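Local coordinates for protein TSSL (Francisella novicida, PDB 4ACK) that is the cytoplasmic domain of the conserved type VI secretion protein TssL (DotU), a virulence factor that probably serves protein transport as part of the secretion apparatus, at residues K2-K5 with E6-I10; H34-N37 with I38-I42; S87-Q90 with L91-Y94; P117-C120 with Y121-I124. All blocks are in the same frame, centred on the assembly; numbering follows the deposited sequence. Where two conformers were deposited one is given.

Interaction 1. Residues K2-K5 with E6-I10; sequences KDFK and EIEII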
loop_
_atom_site.group_PDB
_atom_site.type_symbol
_atom_site.label_atom_id
_atom_site.label_comp_id
_atom_site.label_asym_id
_atom_site.label_seq_id
_atom_site.Cartn_x
_atom_site.Cartn_y
_atom_site.Cartn_z
ATOM N N LYS A 2 -15.374 4.568 -12.501
ATOM C CA LYS A 2 -15.420 3.502 -11.465
ATOM C C LYS A 2 -14.576 3.818 -10.206
ATOM O O LYS A 2 -13.343 3.933 -10.318
ATOM C CB LYS A 2 -14.876 2.185 -12.083
ATOM C CG LYS A 2 -13.281 2.153 -12.260
ATOM C CD LYS A 2 -12.545 0.794 -11.813
ATOM C CE LYS A 2 -12.257 0.671 -10.301
ATOM N NZ LYS A 2 -12.985 -0.495 -9.487
ATOM N N ASP A 3 -15.180 3.964 -9.023
ATOM C CA ASP A 3 -14.336 4.174 -7.831
ATOM C C ASP A 3 -13.267 5.249 -8.034
ATOM O O ASP A 3 -12.158 5.139 -7.458
ATOM C CB ASP A 3 -13.618 2.856 -7.483
ATOM C CG ASP A 3 -14.603 1.706 -7.203
ATOM O OD1 ASP A 3 -15.672 1.957 -6.597
ATOM O OD2 ASP A 3 -14.332 0.581 -7.624
ATOM N N PHE A 4 -13.576 6.277 -8.846
ATOM C CA PHE A 4 -12.581 7.307 -9.194
ATOM C C PHE A 4 -12.152 8.028 -7.927
ATOM O O PHE A 4 -10.988 8.306 -7.697
ATOM C CB PHE A 4 -13.135 8.269 -10.286
ATOM C CG PHE A 4 -12.205 9.421 -10.658
ATOM C CD1 PHE A 4 -12.249 10.627 -9.949
ATOM C CD2 PHE A 4 -11.324 9.318 -11.729
ATOM C CE1 PHE A 4 -11.410 11.712 -10.279
ATOM C CE2 PHE A 4 -10.461 10.418 -12.069
ATOM C CZ PHE A 4 -10.517 11.603 -11.334
ATOM N N LYS A 5 -13.090 8.263 -7.049
ATOM C CA LYS A 5 -12.784 9.013 -5.875
ATOM C C LYS A 5 -11.794 8.227 -4.955
ATOM O O LYS A 5 -10.937 8.816 -4.277
ATOM C CB LYS A 5 -14.114 9.270 -5.207
ATOM C CG LYS A 5 -14.121 9.861 -3.863
ATOM C CD LYS A 5 -15.610 9.878 -3.459
ATOM C CE LYS A 5 -15.987 11.200 -2.802
ATOM N NZ LYS A 5 -17.482 11.384 -2.765
ATOM N N GLU A 6 -11.938 6.900 -4.936
ATOM C CA GLU A 6 -11.060 6.069 -4.144
ATOM C C GLU A 6 -9.669 6.099 -4.736
ATOM O O GLU A 6 -8.669 6.298 -4.011
ATOM C CB GLU A 6 -11.625 4.649 -4.040
ATOM C CG GLU A 6 -12.882 4.622 -3.176
ATOM C CD GLU A 6 -14.210 4.701 -3.987
ATOM O OE1 GLU A 6 -14.328 5.410 -5.016
ATOM O OE2 GLU A 6 -15.160 4.010 -3.584
ATOM N N ILE A 7 -9.591 5.896 -6.046
ATOM C CA ILE A 7 -8.321 5.933 -6.711
ATOM C C ILE A 7 -7.557 7.223 -6.345
ATOM O O ILE A 7 -6.385 7.171 -5.919
ATOM C CB ILE A 7 -8.422 5.744 -8.226
ATOM C CG1 ILE A 7 -8.809 4.315 -8.590
ATOM C CG2 ILE A 7 -7.091 6.028 -8.876
ATOM C CD1 ILE A 7 -7.699 3.263 -8.191
ATOM N N GLU A 8 -8.229 8.375 -6.438
ATOM C CA GLU A 8 -7.586 9.656 -6.133
ATOM C C GLU A 8 -7.055 9.634 -4.728
ATOM O O GLU A 8 -5.985 10.126 -4.454
ATOM C CB GLU A 8 -8.578 10.853 -6.282
ATOM C CG GLU A 8 -8.769 11.396 -7.728
ATOM C CD GLU A 8 -9.612 12.731 -7.761
ATOM O OE1 GLU A 8 -10.482 12.942 -6.868
ATOM O OE2 GLU A 8 -9.386 13.558 -8.687
ATOM N N ILE A 9 -7.827 9.142 -3.794
ATOM C CA ILE A 9 -7.271 9.058 -2.475
ATOM C C ILE A 9 -5.955 8.186 -2.428
ATOM O O ILE A 9 -4.995 8.554 -1.763
ATOM C CB ILE A 9 -8.290 8.547 -1.531
ATOM C CG1 ILE A 9 -9.453 9.553 -1.442
ATOM C CG2 ILE A 9 -7.649 8.282 -0.176
ATOM C CD1 ILE A 9 -10.560 9.117 -0.442
ATOM N N ILE A 10 -5.928 7.058 -3.133
ATOM C CA ILE A 10 -4.774 6.151 -3.115
ATOM C C ILE A 10 -3.532 6.895 -3.711
ATOM O O ILE A 10 -2.467 6.892 -3.111
ATOM C CB ILE A 10 -5.108 4.835 -3.877
ATOM C CG1 ILE A 10 -6.153 4.014 -3.069
ATOM C CG2 ILE A 10 -3.827 4.064 -4.281
ATOM C CD1 ILE A 10 -6.928 2.974 -3.964
#

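Interaction 2. Residues H34-N37 with I38-I42; sequences HRNN and IRKSI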
loop_
_atom_site.group_PDB
_atom_site.type_symbol
_atom_site.label_atom_id
_atom_site.label_comp_id
_atom_site.label_asym_id
_atom_site.label_seq_id
_atom_site.Cartn_x
_atom_site.Cartn_y
_atom_site.Cartn_z
ATOM N N HIS A 34 2.147 14.583 8.413
ATOM C CA HIS A 34 1.858 13.862 7.198
ATOM C C HIS A 34 1.257 12.458 7.396
ATOM O O HIS A 34 0.345 12.048 6.689
ATOM C CB HIS A 34 3.127 13.738 6.430
ATOM C CG HIS A 34 3.464 14.965 5.653
ATOM N ND1 HIS A 34 4.601 15.720 5.898
ATOM C CD2 HIS A 34 2.832 15.551 4.605
ATOM C CE1 HIS A 34 4.646 16.717 5.028
ATOM N NE2 HIS A 34 3.585 16.642 4.236
ATOM N N ARG A 35 1.800 11.734 8.358
ATOM C CA ARG A 35 1.182 10.545 8.871
ATOM C C ARG A 35 -0.275 10.788 9.273
ATOM O O ARG A 35 -1.137 9.958 8.937
ATOM C CB ARG A 35 2.007 10.023 10.045
ATOM C CG ARG A 35 1.465 8.824 10.764
ATOM C CD ARG A 35 2.241 8.526 12.043
ATOM N NE ARG A 35 1.568 7.439 12.731
ATOM C CZ ARG A 35 1.732 6.166 12.426
ATOM N NH1 ARG A 35 2.594 5.837 11.473
ATOM N NH2 ARG A 35 1.045 5.235 13.079
ATOM N N ASN A 36 -0.552 11.887 9.990
ATOM C CA ASN A 36 -1.936 12.276 10.373
ATOM C C ASN A 36 -2.862 12.487 9.164
ATOM O O ASN A 36 -4.039 12.089 9.190
ATOM C CB ASN A 36 -1.931 13.543 11.247
ATOM C CG ASN A 36 -3.325 13.914 11.803
ATOM O OD1 ASN A 36 -3.922 13.165 12.567
ATOM N ND2 ASN A 36 -3.812 15.108 11.444
ATOM N N ASN A 37 -2.329 13.119 8.124
ATOM C CA ASN A 37 -3.031 13.292 6.879
ATOM C C ASN A 37 -3.352 11.936 6.236
ATOM O O ASN A 37 -4.495 11.662 5.882
ATOM C CB ASN A 37 -2.203 14.091 5.900
ATOM C CG ASN A 37 -2.620 15.558 5.854
ATOM O OD1 ASN A 37 -2.789 16.223 6.900
ATOM N ND2 ASN A 37 -2.774 16.077 4.634
ATOM N N ILE A 38 -2.322 11.093 6.126
ATOM C CA ILE A 38 -2.484 9.732 5.652
ATOM C C ILE A 38 -3.619 9.007 6.389
ATOM O O ILE A 38 -4.517 8.480 5.759
ATOM C CB ILE A 38 -1.146 8.979 5.634
ATOM C CG1 ILE A 38 -0.381 9.413 4.341
ATOM C CG2 ILE A 38 -1.404 7.444 5.696
ATOM C CD1 ILE A 38 1.100 9.044 4.277
ATOM N N ARG A 39 -3.640 9.086 7.710
ATOM C CA ARG A 39 -4.681 8.430 8.465
ATOM C C ARG A 39 -6.106 8.975 8.241
ATOM O O ARG A 39 -7.090 8.198 8.249
ATOM C CB ARG A 39 -4.343 8.391 9.939
ATOM C CG ARG A 39 -3.118 7.501 10.183
ATOM C CD ARG A 39 -2.572 7.686 11.568
ATOM N NE ARG A 39 -3.406 7.022 12.554
ATOM C CZ ARG A 39 -4.159 7.665 13.430
ATOM N NH1 ARG A 39 -4.169 8.990 13.439
ATOM N NH2 ARG A 39 -4.905 6.980 14.281
ATOM N N LYS A 40 -6.198 10.289 8.024
ATOM C CA LYS A 40 -7.428 10.925 7.577
ATOM C C LYS A 40 -7.845 10.405 6.193
ATOM O O LYS A 40 -9.008 10.062 5.996
ATOM C CB LYS A 40 -7.298 12.446 7.592
ATOM C CG LYS A 40 -7.362 13.017 8.993
ATOM C CD LYS A 40 -6.935 14.468 9.003
ATOM C CE LYS A 40 -7.833 15.277 8.089
ATOM N NZ LYS A 40 -7.131 16.493 7.604
ATOM N N SER A 41 -6.922 10.371 5.248
ATOM C CA SER A 41 -7.177 9.790 3.944
ATOM C C SER A 41 -7.621 8.288 3.984
ATOM O O SER A 41 -8.491 7.879 3.231
ATOM C CB SER A 41 -5.939 9.937 3.089
ATOM O OG SER A 41 -5.873 11.256 2.625
ATOM N N ILE A 42 -7.045 7.513 4.893
ATOM C CA ILE A 42 -7.424 6.121 5.066
ATOM C C ILE A 42 -8.853 6.004 5.574
ATOM O O ILE A 42 -9.620 5.197 5.031
ATOM C CB ILE A 42 -6.446 5.320 5.971
ATOM C CG1 ILE A 42 -5.031 5.309 5.375
ATOM C CG2 ILE A 42 -6.953 3.860 6.264
ATOM C CD1 ILE A 42 -4.934 4.744 3.989
#

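Interaction 3. Residues S87-Q90 with L91-Y94; sequences SLLQ and LEYY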
loop_
_atom_site.group_PDB
_atom_site.type_symbol
_atom_site.label_atom_id
_atom_site.label_comp_id
_atom_site.label_asym_id
_atom_site.label_seq_id
_atom_site.Cartn_x
_atom_site.Cartn_y
_atom_site.Cartn_z
ATOM N N SER A 87 5.258 4.254 13.837
ATOM C CA SER A 87 4.476 3.085 14.176
ATOM C C SER A 87 3.712 2.564 12.896
ATOM O O SER A 87 3.132 3.356 12.129
ATOM C CB SER A 87 3.541 3.445 15.312
ATOM O OG SER A 87 3.245 2.266 16.050
ATOM N N LEU A 88 3.758 1.258 12.656
ATOM C CA LEU A 88 3.213 0.667 11.452
ATOM C C LEU A 88 1.684 0.928 11.270
ATOM O O LEU A 88 0.848 0.617 12.115
ATOM C CB LEU A 88 3.538 -0.845 11.404
ATOM C CG LEU A 88 4.996 -1.349 11.368
ATOM C CD1 LEU A 88 5.079 -2.893 11.138
ATOM C CD2 LEU A 88 5.836 -0.654 10.319
ATOM N N LEU A 89 1.334 1.506 10.142
ATOM C CA LEU A 89 -0.074 1.665 9.776
ATOM C C LEU A 89 -0.766 0.309 9.563
ATOM O O LEU A 89 -1.921 0.094 9.960
ATOM C CB LEU A 89 -0.129 2.459 8.495
ATOM C CG LEU A 89 0.269 3.921 8.709
ATOM C CD1 LEU A 89 0.261 4.642 7.395
ATOM C CD2 LEU A 89 -0.715 4.548 9.655
ATOM N N GLN A 90 -0.051 -0.620 8.954
ATOM C CA GLN A 90 -0.687 -1.887 8.612
ATOM C C GLN A 90 -1.112 -2.585 9.930
ATOM O O GLN A 90 -2.109 -3.334 9.972
ATOM C CB GLN A 90 0.243 -2.754 7.738
ATOM C CG GLN A 90 1.337 -3.449 8.529
ATOM C CD GLN A 90 2.375 -4.017 7.631
ATOM O OE1 GLN A 90 2.490 -5.238 7.512
ATOM N NE2 GLN A 90 3.123 -3.134 6.936
ATOM N N LEU A 91 -0.351 -2.317 10.994
ATOM C CA LEU A 91 -0.638 -2.883 12.309
ATOM C C LEU A 91 -1.818 -2.174 13.029
ATOM O O LEU A 91 -2.682 -2.827 13.613
ATOM C CB LEU A 91 0.618 -2.842 13.191
ATOM C CG LEU A 91 0.613 -3.588 14.528
ATOM C CD1 LEU A 91 0.161 -5.057 14.434
ATOM C CD2 LEU A 91 2.027 -3.524 15.151
ATOM N N GLU A 92 -1.826 -0.835 13.009
ATOM C CA GLU A 92 -2.919 -0.049 13.600
ATOM C C GLU A 92 -4.285 -0.436 12.976
ATOM O O GLU A 92 -5.280 -0.566 13.673
ATOM C CB GLU A 92 -2.637 1.426 13.348
ATOM C CG GLU A 92 -3.370 2.372 14.245
ATOM C CD GLU A 92 -3.265 3.812 13.768
ATOM O OE1 GLU A 92 -2.125 4.289 13.534
ATOM O OE2 GLU A 92 -4.338 4.468 13.637
ATOM N N TYR A 93 -4.308 -0.641 11.667
ATOM C CA TYR A 93 -5.549 -0.810 10.922
ATOM C C TYR A 93 -6.038 -2.237 10.724
ATOM O O TYR A 93 -7.248 -2.445 10.574
ATOM C CB TYR A 93 -5.408 -0.152 9.568
ATOM C CG TYR A 93 -5.549 1.321 9.686
ATOM C CD1 TYR A 93 -6.812 1.909 9.834
ATOM C CD2 TYR A 93 -4.430 2.140 9.704
ATOM C CE1 TYR A 93 -6.944 3.282 9.967
ATOM C CE2 TYR A 93 -4.559 3.514 9.828
ATOM C CZ TYR A 93 -5.809 4.072 9.968
ATOM O OH TYR A 93 -5.924 5.434 10.090
ATOM N N TYR A 94 -5.097 -3.195 10.711
ATOM C CA TYR A 94 -5.376 -4.544 10.264
ATOM C C TYR A 94 -4.734 -5.604 11.147
ATOM O O TYR A 94 -4.765 -6.805 10.859
ATOM C CB TYR A 94 -4.963 -4.702 8.800
ATOM C CG TYR A 94 -6.006 -4.103 7.899
ATOM C CD1 TYR A 94 -7.326 -4.621 7.874
ATOM C CD2 TYR A 94 -5.715 -2.979 7.135
ATOM C CE1 TYR A 94 -8.316 -4.039 7.070
ATOM C CE2 TYR A 94 -6.673 -2.393 6.335
ATOM C CZ TYR A 94 -7.971 -2.924 6.297
ATOM O OH TYR A 94 -8.902 -2.311 5.490
#

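Interaction 4. Residues P117-C120 with Y121-I124; sequences PQIC and YQTI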
loop_
_atom_site.group_PDB
_atom_site.type_symbol
_atom_site.label_atom_id
_atom_site.label_comp_id
_atom_site.label_asym_id
_atom_site.label_seq_id
_atom_site.Cartn_x
_atom_site.Cartn_y
_atom_site.Cartn_z
ATOM N N PRO A 117 -13.215 -6.443 -7.953
ATOM C CA PRO A 117 -13.326 -5.211 -8.721
ATOM C C PRO A 117 -11.975 -4.765 -9.261
ATOM O O PRO A 117 -10.942 -5.113 -8.695
ATOM C CB PRO A 117 -13.796 -4.194 -7.706
ATOM C CG PRO A 117 -13.541 -4.823 -6.351
ATOM C CD PRO A 117 -13.684 -6.287 -6.575
ATOM N N GLN A 118 -11.992 -3.972 -10.325
ATOM C CA GLN A 118 -10.775 -3.536 -11.008
ATOM C C GLN A 118 -9.816 -2.745 -10.101
ATOM O O GLN A 118 -8.622 -2.854 -10.241
ATOM C CB GLN A 118 -11.134 -2.659 -12.211
ATOM C CG GLN A 118 -9.977 -2.490 -13.157
ATOM C CD GLN A 118 -9.705 -3.769 -13.972
ATOM O OE1 GLN A 118 -10.213 -4.881 -13.671
ATOM N NE2 GLN A 118 -8.917 -3.613 -15.015
ATOM N N ILE A 119 -10.364 -1.968 -9.178
ATOM C CA ILE A 119 -9.558 -1.253 -8.197
ATOM C C ILE A 119 -8.546 -2.153 -7.358
ATOM O O ILE A 119 -7.478 -1.655 -6.911
ATOM C CB ILE A 119 -10.428 -0.358 -7.288
ATOM C CG1 ILE A 119 -9.524 0.530 -6.418
ATOM C CG2 ILE A 119 -11.439 -1.192 -6.429
ATOM C CD1 ILE A 119 -10.210 1.687 -5.735
ATOM N N CYS A 120 -8.910 -3.431 -7.120
ATOM C CA CYS A 120 -7.969 -4.392 -6.451
ATOM C C CYS A 120 -6.670 -4.505 -7.224
ATOM O O CYS A 120 -5.614 -4.306 -6.652
ATOM C CB CYS A 120 -8.595 -5.783 -6.288
ATOM S SG CYS A 120 -9.890 -5.749 -5.067
ATOM N N TYR A 121 -6.772 -4.807 -8.525
ATOM C CA TYR A 121 -5.624 -4.917 -9.417
ATOM C C TYR A 121 -4.834 -3.606 -9.648
ATOM O O TYR A 121 -3.588 -3.653 -9.912
ATOM C CB TYR A 121 -6.073 -5.508 -10.760
ATOM C CG TYR A 121 -6.884 -6.795 -10.571
ATOM C CD1 TYR A 121 -8.260 -6.753 -10.346
ATOM C CD2 TYR A 121 -6.256 -8.062 -10.568
ATOM C CE1 TYR A 121 -9.039 -7.958 -10.155
ATOM C CE2 TYR A 121 -7.011 -9.273 -10.358
ATOM C CZ TYR A 121 -8.401 -9.206 -10.143
ATOM O OH TYR A 121 -9.145 -10.389 -9.888
ATOM N N GLN A 122 -5.556 -2.454 -9.648
ATOM C CA GLN A 122 -4.967 -1.150 -9.912
ATOM C C GLN A 122 -4.182 -0.742 -8.694
ATOM O O GLN A 122 -3.149 -0.117 -8.803
ATOM C CB GLN A 122 -6.059 -0.062 -10.158
ATOM C CG GLN A 122 -6.903 -0.317 -11.436
ATOM C CD GLN A 122 -8.054 0.708 -11.640
ATOM O OE1 GLN A 122 -8.915 0.908 -10.761
ATOM N NE2 GLN A 122 -8.072 1.342 -12.821
ATOM N N THR A 123 -4.717 -1.029 -7.521
ATOM C CA THR A 123 -4.003 -0.724 -6.319
ATOM C C THR A 123 -2.669 -1.524 -6.238
ATOM O O THR A 123 -1.618 -0.924 -5.930
ATOM C CB THR A 123 -4.879 -0.960 -5.140
ATOM O OG1 THR A 123 -6.028 -0.106 -5.278
ATOM C CG2 THR A 123 -4.131 -0.618 -3.874
ATOM N N ILE A 124 -2.697 -2.824 -6.585
ATOM C CA ILE A 124 -1.460 -3.623 -6.597
ATOM C C ILE A 124 -0.518 -3.075 -7.666
ATOM O O ILE A 124 0.643 -2.869 -7.409
ATOM C CB ILE A 124 -1.670 -5.144 -6.841
ATOM C CG1 ILE A 124 -2.591 -5.759 -5.781
ATOM C CG2 ILE A 124 -0.296 -5.900 -6.881
ATOM C CD1 ILE A 124 -2.123 -5.627 -4.378
#

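Interaction 1. Residues K2-K5 with E6-I10
With CG anti to the backbone N (chi1 177°), the ring of Phe4 reaches Glu8 one turn on, while the carboxylate of Glu6, its chain bent at chi2 (96°), folds back over Asp3 at the first turn of helix 4-20. Phe4 CE1 lies 3.2 Å from Glu8 OE2, the carboxylate coming in obliquely with its plane turned 47° from that of the ring. Glu8 is extended beyond CG, and its CG also rests against the same ring corner.

Asp3 takes the N-cap position, but no capping bond comes from its side chain. Its carbonyl opens the helix instead: Ile7 N donates to Asp3 O at 3.0 Å in a nearly straight bond, and a weak, bent one comes from Glu6 N. Phe4 O receives Glu8 N, and Lys5 O receives Ile9 N at 3.2 Å. Glu6 OE1 closes on Asp3 CA, and Glu6 OE2 stands 3.7 Å from Asp3 OD1. Two like charges so close would be costly alone; Lys52 NZ, salt-bridged to both oxygens, probably offsets this. On the second carboxylate oxygen of Asp3, OD2, Lys2 NZ forms a salt bridge from the anti side, and Tyr53 OH bonds to it as well, so Asp3 is gripped at both oxygens.

Phe4, Lys5 and Glu8 form the exposed flank of this helix start. On the inner flank Glu6 packs on Leu45 and Leu49 of helix 30-52, Asp3 meets Ile119 of helix 118-129, and Ile10 is buried between helices 30-52, 55-79 and 118-129.

Interaction 2. Residues H34-N37 with I38-I42
Ser41 N gives the shortest bond across these two turns, 2.8 Å to Asn37 O, nearly straight at 172°. Ile38 N to His34 O, Arg39 N to Arg35 O and Lys40 N to Asn36 O complete four successive i to i+4 bonds, the regular pattern of an alpha helix, here in the first half of helix 30-52.

Side chains of the later turn lie back over carbonyls of the earlier one. Arg39 CG, anti to its own carbonyl carbon (chi1 -66°), sits 3.4 Å from Arg35 O, and its CD meets the aliphatic part of Arg35, with 4.3 Å from Arg35 CG to Arg39 CD. Lys40 does likewise over the backbone of Asn36: a similar first torsion (chi1 -75°) sets its CG 3.5 Å from Asn36 O. Ile38 CB rests on Arg35 O.

Arg35 and Arg39 bring like charges onto one flank, Arg35 NH2 being 4.8 Å from Arg39 NE. Glu92 of helix 89-94, salt-bridged to Arg39, probably eases this; Arg35 bonds to Ser87 O and makes a cation-pi contact with Trp86.

Asn36 and Lys40 face outward. Ile38 packs on Thr16 of helix 4-20 and on Leu89 of helix 89-94, and Ile42 is buried against Ile13 of helix 4-20, Tyr93 of helix 89-94 and Val62 of helix 55-79.

Interaction 3. Residues S87-Q90 with L91-Y94
Leu88 stands at the N-cap position of helix 89-94, and its carbonyl starts the bonding: Glu92 N donates to Leu88 O at 3.2 Å and 166°, while Leu91 N adds a weak bond to the same oxygen. Tyr93 N follows with Leu89 O at 3.0 Å. The last bond, Tyr94 N to Gln90 O, is weak.

Leu89 and Tyr93 run side by side in the same direction, one turn apart, with Leu89 CD2 4.0 Å from Tyr93 CE2. The ring also turns its edge to the backbone: Tyr93 CD2 lies 3.2 Å from Leu89 O, which sits in the ring plane, so this oxygen is flanked by a ring C-H edge besides taking the amide of Tyr93. Glu92 is extended beyond CG, with OE1 alongside the Leu89 methyl CD2. At the helix start Leu88 CB meets Leu91 CB at 4.0 Å. Gln90 CG is held between its backbone N and carbonyl carbon (chi1 78°), close against Leu91 N; its amide oxygen bonds to Gly99 N.

Asp70 of helix 55-79 takes the N-H groups of Leu89 and Gln90, one on each carboxylate oxygen, supplying acceptors to the helix's first amides. Glu92 is salt-bridged to Arg39, and Tyr94 OH bonds to Gln46, both on helix 30-52. The first amides, the Glu92 carboxylate and the Tyr94 hydroxyl thus find their partners on helices 55-79 and 30-52, so the polar chemistry ties this turn to its neighbours, while the Leu88-Leu91 and Leu89-Tyr93 pairs supply apolar contact within it.

Interaction 4. Residues P117-C120 with Y121-I124
Ile119 O is gripped twice from Thr123, by OG1 at 2.7 Å and by the backbone N at 2.9 Å, in the first turns of helix 118-129 within this all-helical domain. The two donors reach the oxygen from opposite faces of its carbonyl plane. With OG1 anti to its own carbonyl carbon (chi1 -60°), Thr123 turns its hydroxyl back toward the preceding turn, so a buried polar group is satisfied within its own helix. Gln122 N bonds to Gln118 O at 3.1 Å, in the carbonyl plane, and Ile124 N to Cys120 O at a longer 3.3 Å.

Outward from the backbone, Ile119 and Thr123 lie side by side, and both pack on Ile61 of helix 55-79, with Ile10 of helix 4-20 meeting Thr123. The two glutamines cross at about a right angle, Gln118 CG being 4.0 Å from Gln122 CD, with their amide planes 58° apart. Gln122 OE1 turns back over the backbone and comes 3.4 Å from Ile119 CA.

Tyr121 lies along the N-terminal end of the helix, presenting its edge to the carbonyls of Gln118 and Pro117. Its hydroxyl bonds to Ile110 O of helix 99-112 and its ring stacks with His155, so a hydrogen bond and a stack both restrain it. At the ring edge, Tyr121 CD1 stands 3.6 Å from Pro117 O.

In the fold
All four contacts join successive turns of single helices in an all-helical chain. Interaction 4 is buried, interactions 1 and 3 partly so, and interaction 2 lies at the surface. Interactions 1 and 4 touch directly, Lys2 lying against Ile119 and Gln122 where helices 4-20 and 118-129 start. Interactions 2 and 3 join helices 30-52 and 89-94. Chemistry follows place: buried interaction 4 satisfies a hydroxyl within its own helix, interaction 1 offsets its acidic pair with lysines, and interactions 2 and 3 set arginine against glutamate beside apolar packing. Interaction 1 also touches interaction 2 through Ile9, while interactions 3 and 4 lie on opposite sides of the chain's centre, about 21 Å apart between centres.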